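Local coordinates for protein malyl-CoA lyase/beta-methylmalyl-CoA lyase (Methylobacterium extorquens, PDB 5UGR) that is a TIM-barrel enzyme of the HpcH/HpaI aldolase/citrate lyase family that binds a magnesium ion, at residues 34-37 with 38-41. Residues are numbered along the deposited sequence; the frame is centred on the assembly and turned at random.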
# COMPACT_ATOMS: atom_id res chain seq x y z
N SER A 34 -12.01 -8.11 -44.21
CA SER A 34 -11.80 -9.39 -43.55
C SER A 34 -12.92 -9.66 -42.55
O SER A 34 -13.77 -8.83 -42.25
CB SER A 34 -10.46 -9.44 -42.84
OG SER A 34 -10.51 -8.70 -41.64
N LYS A 35 -12.87 -10.89 -42.05
CA LYS A 35 -13.78 -11.39 -41.03
C LYS A 35 -13.30 -11.22 -39.58
O LYS A 35 -13.91 -11.74 -38.65
CB LYS A 35 -14.14 -12.83 -41.32
CG LYS A 35 -14.94 -13.02 -42.62
CD LYS A 35 -15.21 -14.48 -42.86
CE LYS A 35 -15.86 -14.64 -44.24
NZ LYS A 35 -16.22 -16.08 -44.43
N ALA A 36 -12.26 -10.44 -39.38
CA ALA A 36 -11.77 -10.18 -38.01
C ALA A 36 -12.78 -9.38 -37.24
O ALA A 36 -13.41 -8.46 -37.78
CB ALA A 36 -10.48 -9.41 -38.06
N ASP A 37 -12.90 -9.68 -35.95
CA ASP A 37 -13.77 -8.88 -35.05
C ASP A 37 -13.15 -7.55 -34.71
O ASP A 37 -13.84 -6.53 -34.57
CB ASP A 37 -14.05 -9.63 -33.77
CG ASP A 37 -14.92 -10.91 -33.96
OD1 ASP A 37 -15.68 -10.99 -34.95
OD2 ASP A 37 -14.90 -11.77 -33.03
N VAL A 38 -11.85 -7.59 -34.43
CA VAL A 38 -11.09 -6.44 -33.97
C VAL A 38 -9.87 -6.34 -34.87
O VAL A 38 -9.26 -7.36 -35.19
CB VAL A 38 -10.59 -6.68 -32.49
CG1 VAL A 38 -9.74 -5.53 -32.00
CG2 VAL A 38 -11.76 -6.89 -31.53
N ILE A 39 -9.52 -5.13 -35.28
CA ILE A 39 -8.29 -4.90 -36.04
C ILE A 39 -7.48 -3.84 -35.33
O ILE A 39 -8.03 -2.80 -34.95
CB ILE A 39 -8.57 -4.42 -37.51
CG1 ILE A 39 -9.23 -5.57 -38.28
CG2 ILE A 39 -7.25 -3.98 -38.18
CD1 ILE A 39 -9.61 -5.22 -39.72
N PHE A 40 -6.18 -4.08 -35.16
CA PHE A 40 -5.30 -2.99 -34.80
C PHE A 40 -4.36 -2.65 -35.92
O PHE A 40 -3.77 -3.53 -36.54
CB PHE A 40 -4.57 -3.16 -33.44
CG PHE A 40 -3.43 -4.14 -33.40
CD1 PHE A 40 -2.16 -3.81 -33.83
CD2 PHE A 40 -3.59 -5.35 -32.73
CE1 PHE A 40 -1.11 -4.69 -33.67
CE2 PHE A 40 -2.55 -6.23 -32.55
CZ PHE A 40 -1.27 -5.87 -33.03
N LEU A 41 -4.31 -1.34 -36.19
CA LEU A 41 -3.39 -0.77 -37.13
C LEU A 41 -2.12 -0.39 -36.40
O LEU A 41 -2.17 0.43 -35.44
CB LEU A 41 -4.04 0.41 -37.85
CG LEU A 41 -5.42 0.14 -38.48
CD1 LEU A 41 -5.93 1.40 -39.19
CD2 LEU A 41 -5.35 -1.07 -39.46
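The chain folds back between Ala36 and Ile39, where the loop that follows helix 25-32 turns into barrel strand 38-42. Asp37 takes a helical backbone conformation (phi -75°, psi -42°) between the extended Ala36 and Val38, and this bend helps turn the chain into the strand. The bend brings Ala36 CB within 4.0 Å of Ile39 CG1, an apolar contact across the turn. A chi1 of -67° sets CG1 of Ile39 opposite its carbonyl carbon, and the fully extended chi2 carries the terminal CD1 back along the loop, 4.1 Å from Ser34 OG. Ser34 OG accepts a weak, nearly straight hydrogen bond from Ala36 N (3.3 Å) and donates one to Ser31 O in the last turn of helix 25-32. Ala36 and Ile39 pack further on Leu18 and Val20 of strand 16-21, respectively. Asp37 directs its carboxylate away from the strand residues, OD1 to Lys324 and OD2 to Arg15 in two salt bridges, which probably favour its ionised form. Such a helix-to-strand connection is part of the repeating architecture of a TIM barrel, here leading into the second strand. The chemistry thus divides at the bend: Ala36 and Ile39 meet through hydrocarbon on its inner side, beside the Ser34 hydroxyl, while the buried acid is paired with two basic groups, one of them on the last modelled residue of the chain.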